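Local structure of bradyzoite surface antigen BSR4 (Toxoplasma gondii, 2JKS) at residues Phe233-Trp245 against Leu257-Phe271. The protein is a bradyzoite surface antigen of the SAG1-related superfamily, binds zinc in the crystal, and probably acts at the parasite surface in dealings with the host. Numbering follows the deposited sequence.
Sequences FVEIFPKFLKSWW and LTIPQTDLPEADQQF. With ZN (zinc ion), chain C.
The indole of Trp244 packs on Ile259 and Pro260. Pro260 CD sits over one face of the five-membered ring, 3.5 Å from the centroid, as a CH-pi contact. Phe240 CA and Leu241 N cover the opposite face. Ile259 CG2 touches Trp244 CZ3 at 3.8 Å. Leu257 makes a second CH-pi contact: its CB stands almost straight above the Trp245 six-membered ring, 3.6 Å from the centroid. Chi1 of 173° swings Leu257 CG away from its own N, and the bend at chi2 carries CD1 over the pyrrole part of the same face.

Phe233 turns its edge to the face of Phe271 in a T-shaped stack, with centroids 5.1 Å apart and planes at 78°. Phe237 CZ meets Phe271 CE2 and Ile259 CD1. The Pro265 ring lies alongside Phe237, pointing the same way.

Polar links are few. Thr258 N donates to Trp244 O at 2.9 Å, a nearly straight bond (165°). Trp245 and Leu257 form an antiparallel non-hydrogen-bonded pair. A water donates to Trp244 O and bonds Thr258 OG1. Another water bridges Trp244 NE1 and Asp263 OD2. Lys239 NZ stays 4.0 Å from Asp263 OD1, too far for a salt bridge.

Glu266 OE1 binds zinc at 2.1 Å together with His310, evidently part of a terminal histidine tag. The site as built is probably not natural. The aromatic cluster closes one end of the two-sheet beta sandwich of the second SRS domain.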
ATOM      1  N   PHE A 233      14.014  27.340  -7.562  1.00 26.90           N
ATOM      2  CA  PHE A 233      13.066  27.972  -6.652  1.00 27.67           C
ATOM      3  C   PHE A 233      13.250  29.489  -6.534  1.00 27.82           C
ATOM      4  O   PHE A 233      12.257  30.190  -6.433  1.00 28.42           O
ATOM      5  CB  PHE A 233      13.126  27.382  -5.253  1.00 26.28           C
ATOM      6  CG  PHE A 233      12.215  26.199  -5.047  1.00 29.48           C
ATOM      7  CD1 PHE A 233      10.814  26.353  -5.054  1.00 25.47           C
ATOM      8  CD2 PHE A 233      12.754  24.920  -4.860  1.00 26.47           C
ATOM      9  CE1 PHE A 233       9.973  25.238  -4.866  1.00 26.99           C
ATOM     10  CE2 PHE A 233      11.928  23.798  -4.670  1.00 22.93           C
ATOM     11  CZ  PHE A 233      10.539  23.945  -4.657  1.00 23.56           C
ATOM     12  N   VAL A 234      14.493  29.984  -6.535  1.00 29.49           N
ATOM     13  CA  VAL A 234      14.735  31.461  -6.513  1.00 31.52           C
ATOM     14  C   VAL A 234      13.987  32.202  -7.606  1.00 32.08           C
ATOM     15  O   VAL A 234      13.722  33.393  -7.443  1.00 32.35           O
ATOM     16  CB  VAL A 234      16.221  31.935  -6.668  1.00 32.84           C
ATOM     17  CG1 VAL A 234      17.008  31.793  -5.376  1.00 36.69           C
ATOM     18  CG2 VAL A 234      16.924  31.330  -7.937  1.00 32.11           C
ATOM     19  N   GLU A 235      13.678  31.542  -8.717  1.00 32.27           N
ATOM     20  CA  GLU A 235      13.003  32.216  -9.837  1.00 34.43           C
ATOM     21  C   GLU A 235      11.569  32.635  -9.512  1.00 34.62           C
ATOM     22  O   GLU A 235      11.023  33.533 -10.180  1.00 35.22           O
ATOM     23  CB  GLU A 235      13.021  31.385 -11.131  1.00 35.33           C
ATOM     24  CG  GLU A 235      14.348  31.389 -11.890  1.00 42.69           C
ATOM     25  CD  GLU A 235      14.764  32.805 -12.280  1.00 50.97           C
ATOM     26  OE1 GLU A 235      13.991  33.470 -13.040  1.00 54.33           O
ATOM     27  OE2 GLU A 235      15.838  33.257 -11.804  1.00 53.59           O
ATOM     28  N   ILE A 236      10.967  31.986  -8.514  1.00 32.19           N
ATOM     29  CA  ILE A 236       9.598  32.279  -8.069  1.00 31.80           C
ATOM     30  C   ILE A 236       9.551  32.847  -6.645  1.00 31.25           C
ATOM     31  O   ILE A 236       8.618  33.573  -6.299  1.00 32.29           O
ATOM     32  CB  ILE A 236       8.626  31.083  -8.272  1.00 30.67           C
ATOM     33  CG1 ILE A 236       8.993  29.855  -7.399  1.00 28.45           C
ATOM     34  CG2 ILE A 236       8.537  30.744  -9.759  1.00 34.44           C
ATOM     35  CD1 ILE A 236       8.012  28.742  -7.490  1.00 30.24           C
ATOM     36  N   PHE A 237      10.551  32.506  -5.838  1.00 31.21           N
ATOM     37  CA  PHE A 237      10.726  33.029  -4.481  1.00 32.26           C
ATOM     38  C   PHE A 237      12.094  33.719  -4.431  1.00 32.47           C
ATOM     39  O   PHE A 237      13.113  33.108  -4.038  1.00 32.36           O
ATOM     40  CB  PHE A 237      10.646  31.923  -3.392  1.00 31.40           C
ATOM     41  CG  PHE A 237       9.460  30.994  -3.526  1.00 31.49           C
ATOM     42  CD1 PHE A 237       8.184  31.486  -3.892  1.00 32.54           C
ATOM     43  CD2 PHE A 237       9.604  29.641  -3.261  1.00 28.08           C
ATOM     44  CE1 PHE A 237       7.082  30.634  -4.013  1.00 31.63           C
ATOM     45  CE2 PHE A 237       8.508  28.779  -3.376  1.00 23.35           C
ATOM     46  CZ  PHE A 237       7.258  29.288  -3.755  1.00 30.54           C
ATOM     47  N   PRO A 238      12.140  35.019  -4.805  1.00 34.08           N
ATOM     48  CA  PRO A 238      13.427  35.742  -4.848  1.00 34.19           C
ATOM     49  C   PRO A 238      14.290  35.621  -3.585  1.00 34.49           C
ATOM     50  O   PRO A 238      15.493  35.577  -3.688  1.00 34.46           O
ATOM     51  CB  PRO A 238      13.010  37.205  -5.080  1.00 34.73           C
ATOM     52  CG  PRO A 238      11.666  37.131  -5.780  1.00 35.08           C
ATOM     53  CD  PRO A 238      10.996  35.886  -5.170  1.00 33.47           C
ATOM     54  N   LYS A 239      13.675  35.519  -2.408  1.00 35.40           N
ATOM     55  CA  LYS A 239      14.390  35.378  -1.118  1.00 36.90           C
ATOM     56  C   LYS A 239      14.783  33.909  -0.711  1.00 36.26           C
ATOM     57  O   LYS A 239      15.331  33.654   0.397  1.00 35.56           O
ATOM     58  CB  LYS A 239      13.521  36.003  -0.005  1.00 38.27           C
ATOM     59  CG  LYS A 239      13.220  37.495  -0.263  1.00 39.64           C
ATOM     60  CD  LYS A 239      12.150  38.042   0.677  1.00 40.39           C
ATOM     61  CE  LYS A 239      11.908  39.540   0.425  1.00 42.70           C
ATOM     62  NZ  LYS A 239      10.609  39.949   1.042  1.00 46.04           N
ATOM     63  N   PHE A 240      14.479  32.958  -1.593  1.00 34.85           N
ATOM     64  CA  PHE A 240      14.717  31.537  -1.326  1.00 33.14           C
ATOM     65  C   PHE A 240      16.138  31.255  -0.816  1.00 33.87           C
ATOM     66  O   PHE A 240      17.111  31.814  -1.333  1.00 33.36           O
ATOM     67  CB  PHE A 240      14.505  30.736  -2.615  1.00 33.20           C
ATOM     68  CG  PHE A 240      14.695  29.247  -2.438  1.00 30.96           C
ATOM     69  CD1 PHE A 240      13.681  28.459  -1.880  1.00 27.80           C
ATOM     70  CD2 PHE A 240      15.891  28.635  -2.865  1.00 30.09           C
ATOM     71  CE1 PHE A 240      13.854  27.085  -1.719  1.00 29.23           C
ATOM     72  CE2 PHE A 240      16.089  27.262  -2.727  1.00 28.07           C
ATOM     73  CZ  PHE A 240      15.059  26.471  -2.169  1.00 31.19           C
ATOM     74  N   LEU A 241      16.238  30.373   0.169  1.00 32.51           N
ATOM     75  CA  LEU A 241      17.520  29.784   0.588  1.00 35.02           C
ATOM     76  C   LEU A 241      17.321  28.275   0.684  1.00 35.61           C
ATOM     77  O   LEU A 241      16.223  27.819   1.004  1.00 34.36           O
ATOM     78  CB  LEU A 241      17.908  30.281   1.988  1.00 34.66           C
ATOM     79  CG  LEU A 241      17.985  31.788   2.318  1.00 35.90           C
ATOM     80  CD1 LEU A 241      18.403  31.999   3.757  1.00 37.79           C
ATOM     81  CD2 LEU A 241      18.937  32.514   1.421  1.00 36.05           C
ATOM     82  N   LYS A 242      18.383  27.515   0.449  1.00 37.44           N
ATOM     83  CA  LYS A 242      18.376  26.045   0.612  1.00 38.44           C
ATOM     84  C   LYS A 242      17.889  25.628   1.981  1.00 38.60           C
ATOM     85  O   LYS A 242      17.281  24.557   2.117  1.00 39.04           O
ATOM     86  CB  LYS A 242      19.779  25.460   0.413  1.00 38.67           C
ATOM     87  CG  LYS A 242      20.179  25.182  -1.005  1.00 40.17           C
ATOM     88  CD  LYS A 242      21.520  24.431  -1.007  1.00 34.47           C
ATOM     89  CE  LYS A 242      21.318  23.003  -1.266  1.00 38.31           C
ATOM     90  NZ  LYS A 242      22.550  22.496  -1.939  1.00 40.10           N
ATOM     91  N   SER A 243      18.138  26.460   2.993  1.00 37.94           N
ATOM     92  CA  SER A 243      17.739  26.107   4.369  1.00 36.92           C
ATOM     93  C   SER A 243      16.227  26.068   4.561  1.00 34.28           C
ATOM     94  O   SER A 243      15.739  25.556   5.584  1.00 33.30           O
ATOM     95  CB  SER A 243      18.370  27.069   5.394  1.00 37.82           C
ATOM     96  OG  SER A 243      17.817  28.373   5.288  1.00 40.38           O
ATOM     97  N   TRP A 244      15.477  26.614   3.592  1.00 32.86           N
ATOM     98  CA  TRP A 244      14.003  26.539   3.635  1.00 31.16           C
ATOM     99  C   TRP A 244      13.524  25.060   3.573  1.00 31.12           C
ATOM    100  O   TRP A 244      12.432  24.724   4.007  1.00 31.22           O
ATOM    101  CB  TRP A 244      13.391  27.342   2.476  1.00 31.80           C
ATOM    102  CG  TRP A 244      13.440  28.878   2.557  1.00 29.74           C
ATOM    103  CD1 TRP A 244      14.243  29.664   3.352  1.00 33.06           C
ATOM    104  CD2 TRP A 244      12.697  29.790   1.713  1.00 31.64           C
ATOM    105  NE1 TRP A 244      14.002  31.010   3.082  1.00 30.25           N
ATOM    106  CE2 TRP A 244      13.075  31.104   2.066  1.00 31.85           C
ATOM    107  CE3 TRP A 244      11.756  29.612   0.698  1.00 28.90           C
ATOM    108  CZ2 TRP A 244      12.506  32.254   1.451  1.00 31.52           C
ATOM    109  CZ3 TRP A 244      11.184  30.748   0.081  1.00 31.50           C
ATOM    110  CH2 TRP A 244      11.563  32.055   0.475  1.00 30.53           C
ATOM    111  N   TRP A 245      14.340  24.184   3.007  1.00 31.54           N
ATOM    112  CA  TRP A 245      14.063  22.742   3.043  1.00 31.62           C
ATOM    113  C   TRP A 245      14.862  22.069   4.131  1.00 33.47           C
ATOM    114  O   TRP A 245      16.091  22.299   4.248  1.00 35.06           O
ATOM    115  CB  TRP A 245      14.487  22.086   1.756  1.00 30.00           C
ATOM    116  CG  TRP A 245      13.569  22.301   0.586  1.00 28.64           C
ATOM    117  CD1 TRP A 245      13.736  23.180  -0.432  1.00 25.74           C
ATOM    118  CD2 TRP A 245      12.363  21.581   0.315  1.00 27.02           C
ATOM    119  NE1 TRP A 245      12.705  23.064  -1.337  1.00 27.18           N
ATOM    120  CE2 TRP A 245      11.851  22.078  -0.908  1.00 27.21           C
ATOM    121  CE3 TRP A 245      11.683  20.531   0.963  1.00 23.64           C
ATOM    122  CZ2 TRP A 245      10.673  21.583  -1.479  1.00 27.62           C
ATOM    123  CZ3 TRP A 245      10.508  20.024   0.382  1.00 26.20           C
ATOM    124  CH2 TRP A 245      10.009  20.559  -0.813  1.00 26.31           C
ATOM    125  N   LEU A 257       9.306  21.841   3.402  1.00 26.31           N
ATOM    126  CA  LEU A 257       9.607  23.212   2.996  1.00 24.90           C
ATOM    127  C   LEU A 257       8.867  24.180   3.941  1.00 26.60           C
ATOM    128  O   LEU A 257       7.697  23.970   4.236  1.00 26.49           O
ATOM    129  CB  LEU A 257       9.135  23.425   1.551  1.00 25.03           C
ATOM    130  CG  LEU A 257       9.211  24.855   1.012  1.00 23.80           C
ATOM    131  CD1 LEU A 257      10.640  25.287   0.843  1.00 20.44           C
ATOM    132  CD2 LEU A 257       8.466  24.931  -0.344  1.00 24.55           C
ATOM    133  N   THR A 258       9.589  25.182   4.466  1.00 26.77           N
ATOM    134  CA  THR A 258       9.004  26.257   5.286  1.00 27.36           C
ATOM    135  C   THR A 258       9.401  27.549   4.631  1.00 28.55           C
ATOM    136  O   THR A 258      10.599  27.877   4.562  1.00 27.13           O
ATOM    137  CB  THR A 258       9.535  26.241   6.737  1.00 27.36           C
ATOM    138  OG1 THR A 258       9.275  24.952   7.302  1.00 28.07           O
ATOM    139  CG2 THR A 258       8.865  27.361   7.573  1.00 27.66           C
ATOM    140  N   ILE A 259       8.421  28.253   4.068  1.00 29.79           N
ATOM    141  CA  ILE A 259       8.656  29.565   3.513  1.00 30.29           C
ATOM    142  C   ILE A 259       8.451  30.555   4.656  1.00 30.62           C
ATOM    143  O   ILE A 259       7.348  30.643   5.132  1.00 31.52           O
ATOM    144  CB  ILE A 259       7.656  29.915   2.361  1.00 29.71           C
ATOM    145  CG1 ILE A 259       7.807  28.949   1.163  1.00 30.10           C
ATOM    146  CG2 ILE A 259       7.843  31.329   1.896  1.00 31.40           C
ATOM    147  CD1 ILE A 259       6.587  29.012   0.218  1.00 29.12           C
ATOM    148  N   PRO A 260       9.506  31.294   5.084  1.00 31.10           N
ATOM    149  CA  PRO A 260       9.328  32.276   6.171  1.00 32.74           C
ATOM    150  C   PRO A 260       8.151  33.223   5.859  1.00 33.51           C
ATOM    151  O   PRO A 260       7.924  33.617   4.692  1.00 31.84           O
ATOM    152  CB  PRO A 260      10.685  33.012   6.209  1.00 32.21           C
ATOM    153  CG  PRO A 260      11.658  32.041   5.599  1.00 32.77           C
ATOM    154  CD  PRO A 260      10.904  31.241   4.617  1.00 31.04           C
ATOM    155  N   GLN A 261       7.328  33.528   6.861  1.00 34.69           N
ATOM    156  CA  GLN A 261       6.019  34.132   6.522  1.00 36.11           C
ATOM    157  C   GLN A 261       6.086  35.474   5.814  1.00 37.31           C
ATOM    158  O   GLN A 261       5.169  35.824   5.099  1.00 39.23           O
ATOM    159  CB  GLN A 261       5.093  34.207   7.736  1.00 35.97           C
ATOM    160  CG  GLN A 261       4.820  32.842   8.337  1.00 36.00           C
ATOM    161  CD  GLN A 261       3.998  32.889   9.591  1.00 36.14           C
ATOM    162  OE1 GLN A 261       4.482  33.301  10.642  1.00 42.90           O
ATOM    163  NE2 GLN A 261       2.768  32.426   9.507  1.00 37.00           N
ATOM    164  N   THR A 262       7.151  36.224   6.016  1.00 37.62           N
ATOM    165  CA  THR A 262       7.362  37.489   5.332  1.00 37.80           C
ATOM    166  C   THR A 262       8.028  37.357   3.950  1.00 37.44           C
ATOM    167  O   THR A 262       8.258  38.364   3.264  1.00 37.26           O
ATOM    168  CB  THR A 262       8.211  38.462   6.204  1.00 38.40           C
ATOM    169  OG1 THR A 262       9.516  37.914   6.442  1.00 37.98           O
ATOM    170  CG2 THR A 262       7.505  38.724   7.567  1.00 39.54           C
ATOM    171  N   ASP A 263       8.306  36.121   3.537  1.00 36.97           N
ATOM    172  CA  ASP A 263       9.080  35.854   2.300  1.00 35.88           C
ATOM    173  C   ASP A 263       8.256  35.214   1.157  1.00 35.17           C
ATOM    174  O   ASP A 263       8.830  34.745   0.181  1.00 34.35           O
ATOM    175  CB  ASP A 263      10.224  34.904   2.611  1.00 36.23           C
ATOM    176  CG  ASP A 263      11.378  35.565   3.354  1.00 37.87           C
ATOM    177  OD1 ASP A 263      11.455  36.794   3.430  1.00 38.17           O
ATOM    178  OD2 ASP A 263      12.236  34.831   3.859  1.00 39.53           O
ATOM    179  N   LEU A 264       6.942  35.167   1.326  1.00 34.03           N
ATOM    180  CA  LEU A 264       6.004  34.717   0.309  1.00 33.94           C
ATOM    181  C   LEU A 264       6.061  35.691  -0.870  1.00 34.14           C
ATOM    182  O   LEU A 264       6.309  36.895  -0.672  1.00 33.40           O
ATOM    183  CB  LEU A 264       4.598  34.605   0.896  1.00 33.92           C
ATOM    184  CG  LEU A 264       4.499  33.279   1.634  1.00 36.37           C
ATOM    185  CD1 LEU A 264       4.141  33.414   3.113  1.00 36.98           C
ATOM    186  CD2 LEU A 264       3.624  32.240   0.939  1.00 36.80           C
ATOM    187  N   PRO A 265       5.883  35.166  -2.108  1.00 34.30           N
ATOM    188  CA  PRO A 265       5.966  36.020  -3.308  1.00 33.52           C
ATOM    189  C   PRO A 265       4.823  37.056  -3.355  1.00 32.26           C
ATOM    190  O   PRO A 265       3.783  36.884  -2.713  1.00 32.77           O
ATOM    191  CB  PRO A 265       5.830  35.008  -4.458  1.00 31.88           C
ATOM    192  CG  PRO A 265       4.962  33.911  -3.880  1.00 31.53           C
ATOM    193  CD  PRO A 265       5.537  33.773  -2.468  1.00 33.65           C
ATOM    194  N   GLU A 266       5.032  38.105  -4.144  1.00 31.07           N
ATOM    195  CA  GLU A 266       4.080  39.199  -4.262  1.00 30.20           C
ATOM    196  C   GLU A 266       3.000  38.883  -5.254  1.00 29.41           C
ATOM    197  O   GLU A 266       2.035  39.620  -5.332  1.00 30.81           O
ATOM    198  CB  GLU A 266       4.780  40.495  -4.695  1.00 30.77           C
ATOM    199  CG  GLU A 266       5.700  41.085  -3.662  1.00 32.89           C
ATOM    200  CD  GLU A 266       4.927  41.457  -2.420  1.00 36.12           C
ATOM    201  OE1 GLU A 266       3.821  42.024  -2.553  1.00 34.23           O
ATOM    202  OE2 GLU A 266       5.408  41.138  -1.344  1.00 41.41           O
ATOM    203  N   ALA A 267       3.149  37.770  -5.989  1.00 27.82           N
ATOM    204  CA  ALA A 267       2.139  37.264  -6.884  1.00 27.09           C
ATOM    205  C   ALA A 267       2.051  35.747  -6.715  1.00 26.86           C
ATOM    206  O   ALA A 267       3.017  35.135  -6.262  1.00 27.36           O
ATOM    207  CB  ALA A 267       2.465  37.638  -8.325  1.00 28.35           C
ATOM    208  N   ASP A 268       0.897  35.189  -7.067  1.00 26.05           N
ATOM    209  CA  ASP A 268       0.620  33.735  -6.914  1.00 26.11           C
ATOM    210  C   ASP A 268       1.641  33.019  -7.804  1.00 26.15           C
ATOM    211  O   ASP A 268       1.950  33.500  -8.904  1.00 25.43           O
ATOM    212  CB  ASP A 268      -0.753  33.391  -7.464  1.00 25.78           C
ATOM    213  CG  ASP A 268      -1.894  33.891  -6.603  1.00 27.78           C
ATOM    214  OD1 ASP A 268      -1.630  34.548  -5.589  1.00 27.18           O
ATOM    215  OD2 ASP A 268      -3.022  33.577  -6.986  1.00 31.58           O
ATOM    216  N   GLN A 269       2.205  31.922  -7.311  1.00 25.34           N
ATOM    217  CA  GLN A 269       3.130  31.100  -8.098  1.00 26.03           C
ATOM    218  C   GLN A 269       2.657  29.637  -7.969  1.00 26.24           C
ATOM    219  O   GLN A 269       1.883  29.288  -7.083  1.00 27.04           O
ATOM    220  CB  GLN A 269       4.562  31.236  -7.545  1.00 26.18           C
ATOM    221  CG  GLN A 269       5.069  32.667  -7.391  1.00 26.86           C
ATOM    222  CD  GLN A 269       5.313  33.331  -8.735  1.00 28.00           C
ATOM    223  OE1 GLN A 269       5.501  32.640  -9.747  1.00 28.51           O
ATOM    224  NE2 GLN A 269       5.321  34.688  -8.754  1.00 26.98           N
ATOM    225  N   GLN A 270       3.126  28.768  -8.842  1.00 26.81           N
ATOM    226  CA  GLN A 270       2.738  27.345  -8.707  1.00 25.49           C
ATOM    227  C   GLN A 270       3.998  26.597  -8.982  1.00 25.57           C
ATOM    228  O   GLN A 270       4.851  27.045  -9.774  1.00 24.38           O
ATOM    229  CB  GLN A 270       1.722  26.921  -9.748  1.00 26.00           C
ATOM    230  CG  GLN A 270       0.289  27.412  -9.571  1.00 27.75           C
ATOM    231  CD  GLN A 270      -0.656  26.587 -10.449  1.00 36.35           C
ATOM    232  OE1 GLN A 270      -0.380  26.387 -11.662  1.00 35.09           O
ATOM    233  NE2 GLN A 270      -1.756  26.060  -9.842  1.00 31.68           N
ATOM    234  N   PHE A 271       4.168  25.495  -8.257  1.00 25.35           N
ATOM    235  CA  PHE A 271       5.327  24.632  -8.488  1.00 25.80           C
ATOM    236  C   PHE A 271       4.877  23.189  -8.268  1.00 25.44           C
ATOM    237  O   PHE A 271       3.830  22.946  -7.658  1.00 25.06           O
ATOM    238  CB  PHE A 271       6.557  25.027  -7.650  1.00 23.56           C
ATOM    239  CG  PHE A 271       6.405  24.789  -6.158  1.00 25.99           C
ATOM    240  CD1 PHE A 271       6.801  23.560  -5.585  1.00 25.24           C
ATOM    241  CD2 PHE A 271       5.848  25.773  -5.324  1.00 23.87           C
ATOM    242  CE1 PHE A 271       6.701  23.354  -4.229  1.00 22.77           C
ATOM    243  CE2 PHE A 271       5.767  25.556  -3.932  1.00 23.45           C
ATOM    244  CZ  PHE A 271       6.182  24.364  -3.391  1.00 20.82           C
TER
HETATM  245 ZN    ZN C1317       2.461  42.291  -1.001  1.00 35.29          ZN
HETATM  246  O   HOH W   1      11.540  23.259   6.689  1.00 30.46           O
HETATM  247  O   HOH W   2      14.819  33.473   4.354  1.00 38.76           O
HETATM  248  O   HOH W   3       3.332  40.644   0.275  1.00 32.86           O
HETATM  249  O   HOH W   4       2.094  43.767  -1.962  1.00 36.54           O